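Putative regulatory protein SCO4313 (PDB 2OI8) probably binds DNA as a transcriptional regulator of the TetR family. Local coordinates at residues A[95-100]-A[184-189]. Residues are numbered along the deposited sequence; the frame is centred on the assembly and turned at random.
Sequences ALRAWA and HGVLSL
His184 presents one face of its imidazole to Leu96: the methyl carbon Leu96 CD2 lies 4.2 Å from the ring centroid and 28° off the ring normal, a CH-pi contact. The two side chains meet at about a right angle. On the ring itself, ND1 is hydrogen-bonded to Tyr107 of helix 104-111, a bond that probably restrains the rotation of the imidazole. Val186 contributes only marginally, its CG2 lying 4.2 Å from Arg97 NH1. Leu187 makes the largest single contribution, using both of its methyl branches. With CG anti to the carbonyl carbon (chi1 -70°), it puts CD1 into the notch formed by Leu96 and Ala100, one helical turn apart, at 3.8 Å from both Leu96 CG and Ala100 CB. Its other methyl carbon, CD2, lies beside the Arg97 chain, 3.9 Å from Arg97 CG and 3.6 Å from Arg97 NH1, meeting the guanidinium obliquely. That chain runs extended from CG to NE, reaching across to helix 170-191, where NH1 forms a salt bridge with Glu190. Cutting Leu96 back to an alanine is likely to open a gap beside Leu187 CD1 and leave the imidazole face without its methyl partner. The axes of the two short segments approach to 10.7 Å and run nearly parallel, at 21°, where helix 89-102 packs on helix 170-191 in the C-terminal domain; Phe206 of helix 202-213 covers Val186 and Leu187, and Val186 also touches Ser181 of the second subunit. With no hydrogen bond between the segments, their join probably depends on the shape fit of methyl groups, the polar ends being satisfied elsewhere.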
ATOM      1  N   ALA A  95       1.553 -14.292  11.801  1.00 11.84           N
ATOM      2  CA  ALA A  95       0.098 -14.152  11.826  1.00 11.82           C
ATOM      3  C   ALA A  95      -0.323 -13.072  10.799  1.00 11.32           C
ATOM      4  O   ALA A  95      -1.226 -13.275   9.962  1.00 11.03           O
ATOM      5  CB  ALA A  95      -0.359 -13.765  13.228  1.00 11.36           C
ATOM      6  N   LEU A  96       0.375 -11.951  10.849  1.00 10.62           N
ATOM      7  CA  LEU A  96       0.069 -10.825   9.974  1.00 11.51           C
ATOM      8  C   LEU A  96       0.252 -11.184   8.487  1.00 10.75           C
ATOM      9  O   LEU A  96      -0.534 -10.738   7.665  1.00  9.88           O
ATOM     10  CB  LEU A  96       0.914  -9.589  10.359  1.00 11.30           C
ATOM     11  CG  LEU A  96       0.693  -8.327   9.501  1.00 13.25           C
ATOM     12  CD1 LEU A  96      -0.792  -7.838   9.541  1.00 13.21           C
ATOM     13  CD2 LEU A  96       1.678  -7.186   9.841  1.00 11.85           C
ATOM     14  N   ARG A  97       1.270 -12.011   8.175  1.00 10.80           N
ATOM     15  CA  ARG A  97       1.606 -12.371   6.792  1.00 10.10           C
ATOM     16  C   ARG A  97       0.485 -13.180   6.178  1.00  9.79           C
ATOM     17  O   ARG A  97       0.028 -12.882   5.062  1.00  9.99           O
ATOM     18  CB  ARG A  97       2.930 -13.149   6.711  1.00 10.36           C
ATOM     19  CG  ARG A  97       3.408 -13.431   5.269  1.00  9.55           C
ATOM     20  CD  ARG A  97       4.891 -13.791   5.159  1.00  9.36           C
ATOM     21  NE  ARG A  97       5.220 -14.161   3.784  1.00  9.40           N
ATOM     22  CZ  ARG A  97       5.558 -13.279   2.833  1.00 11.70           C
ATOM     23  NH1 ARG A  97       5.634 -11.994   3.128  1.00 12.96           N
ATOM     24  NH2 ARG A  97       5.823 -13.661   1.582  1.00 10.19           N
ATOM     25  N   ALA A  98       0.029 -14.175   6.927  1.00  9.62           N
ATOM     26  CA  ALA A  98      -0.992 -15.122   6.456  1.00  9.70           C
ATOM     27  C   ALA A  98      -2.350 -14.457   6.322  1.00  9.64           C
ATOM     28  O   ALA A  98      -3.068 -14.682   5.344  1.00  9.45           O
ATOM     29  CB  ALA A  98      -1.068 -16.328   7.392  1.00  9.78           C
ATOM     30  N   TRP A  99      -2.693 -13.632   7.308  1.00  9.81           N
ATOM     31  CA  TRP A  99      -3.902 -12.825   7.234  1.00  9.92           C
ATOM     32  C   TRP A  99      -3.856 -11.951   5.962  1.00 10.48           C
ATOM     33  O   TRP A  99      -4.840 -11.882   5.201  1.00 11.09           O
ATOM     34  CB  TRP A  99      -4.072 -11.966   8.492  1.00  9.18           C
ATOM     35  CG  TRP A  99      -5.267 -11.074   8.397  1.00  9.47           C
ATOM     36  CD1 TRP A  99      -6.544 -11.378   8.748  1.00  9.22           C
ATOM     37  CD2 TRP A  99      -5.304  -9.727   7.891  1.00 10.13           C
ATOM     38  NE1 TRP A  99      -7.381 -10.314   8.496  1.00 10.09           N
ATOM     39  CE2 TRP A  99      -6.645  -9.287   7.966  1.00 10.16           C
ATOM     40  CE3 TRP A  99      -4.339  -8.859   7.371  1.00  9.07           C
ATOM     41  CZ2 TRP A  99      -7.041  -8.021   7.554  1.00  9.32           C
ATOM     42  CZ3 TRP A  99      -4.732  -7.600   6.962  1.00  8.77           C
ATOM     43  CH2 TRP A  99      -6.073  -7.193   7.060  1.00  9.48           C
ATOM     44  N   ALA A 100      -2.723 -11.285   5.736  1.00  9.68           N
ATOM     45  CA  ALA A 100      -2.531 -10.494   4.524  1.00  8.98           C
ATOM     46  C   ALA A 100      -2.658 -11.366   3.278  1.00  8.74           C
ATOM     47  O   ALA A 100      -3.422 -11.061   2.357  1.00  8.78           O
ATOM     48  CB  ALA A 100      -1.165  -9.786   4.544  1.00  8.39           C
ATOM     49  N   HIS A 184       4.425  -4.215   6.752  1.00  8.30           N
ATOM     50  CA  HIS A 184       3.459  -3.747   5.760  1.00  8.45           C
ATOM     51  C   HIS A 184       4.146  -3.316   4.477  1.00  8.08           C
ATOM     52  O   HIS A 184       3.598  -3.516   3.391  1.00  8.09           O
ATOM     53  CB  HIS A 184       2.582  -2.647   6.324  1.00  8.22           C
ATOM     54  CG  HIS A 184       1.508  -3.166   7.224  1.00 10.17           C
ATOM     55  ND1 HIS A 184       0.399  -3.832   6.744  1.00 11.04           N
ATOM     56  CD2 HIS A 184       1.383  -3.146   8.573  1.00 12.11           C
ATOM     57  CE1 HIS A 184      -0.363  -4.203   7.761  1.00 13.78           C
ATOM     58  NE2 HIS A 184       0.205  -3.787   8.881  1.00 14.48           N
ATOM     59  N   GLY A 185       5.358  -2.765   4.617  1.00  7.97           N
ATOM     60  CA  GLY A 185       6.194  -2.362   3.490  1.00  7.00           C
ATOM     61  C   GLY A 185       6.395  -3.556   2.600  1.00  7.15           C
ATOM     62  O   GLY A 185       6.153  -3.479   1.407  1.00  6.85           O
ATOM     63  N   VAL A 186       6.793  -4.689   3.175  1.00  7.24           N
ATOM     64  CA  VAL A 186       6.962  -5.872   2.332  1.00  7.57           C
ATOM     65  C   VAL A 186       5.644  -6.552   1.932  1.00  7.27           C
ATOM     66  O   VAL A 186       5.486  -6.931   0.790  1.00  7.86           O
ATOM     67  CB  VAL A 186       8.064  -6.837   2.826  1.00  7.67           C
ATOM     68  CG1 VAL A 186       8.667  -6.367   4.117  1.00  7.55           C
ATOM     69  CG2 VAL A 186       7.581  -8.289   2.883  1.00  8.88           C
ATOM     70  N   LEU A 187       4.677  -6.625   2.832  1.00  6.92           N
ATOM     71  CA  LEU A 187       3.405  -7.228   2.475  1.00  6.90           C
ATOM     72  C   LEU A 187       2.701  -6.511   1.340  1.00  6.66           C
ATOM     73  O   LEU A 187       2.224  -7.146   0.393  1.00  7.02           O
ATOM     74  CB  LEU A 187       2.476  -7.345   3.698  1.00  6.73           C
ATOM     75  CG  LEU A 187       2.926  -8.386   4.721  1.00  6.24           C
ATOM     76  CD1 LEU A 187       2.017  -8.348   5.939  1.00  4.49           C
ATOM     77  CD2 LEU A 187       2.983  -9.786   4.089  1.00  5.20           C
ATOM     78  N   SER A 188       2.632  -5.194   1.406  1.00  6.34           N
ATOM     79  CA  SER A 188       1.889  -4.515   0.364  1.00  6.92           C
ATOM     80  C   SER A 188       2.699  -4.377  -0.908  1.00  6.83           C
ATOM     81  O   SER A 188       2.142  -4.362  -1.998  1.00  6.91           O
ATOM     82  CB  SER A 188       1.359  -3.189   0.856  1.00  6.73           C
ATOM     83  OG  SER A 188       2.391  -2.504   1.491  1.00  9.70           O
ATOM     84  N   LEU A 189       4.020  -4.335  -0.795  1.00  7.48           N
ATOM     85  CA  LEU A 189       4.843  -4.379  -2.010  1.00  7.31           C
ATOM     86  C   LEU A 189       4.689  -5.683  -2.709  1.00  7.74           C
ATOM     87  O   LEU A 189       4.596  -5.694  -3.917  1.00  7.40           O
ATOM     88  CB  LEU A 189       6.325  -4.100  -1.753  1.00  7.08           C
ATOM     89  CG  LEU A 189       6.697  -2.638  -1.490  1.00  6.21           C
ATOM     90  CD1 LEU A 189       8.185  -2.574  -1.224  1.00  7.68           C
ATOM     91  CD2 LEU A 189       6.330  -1.738  -2.678  1.00  2.85           C
TER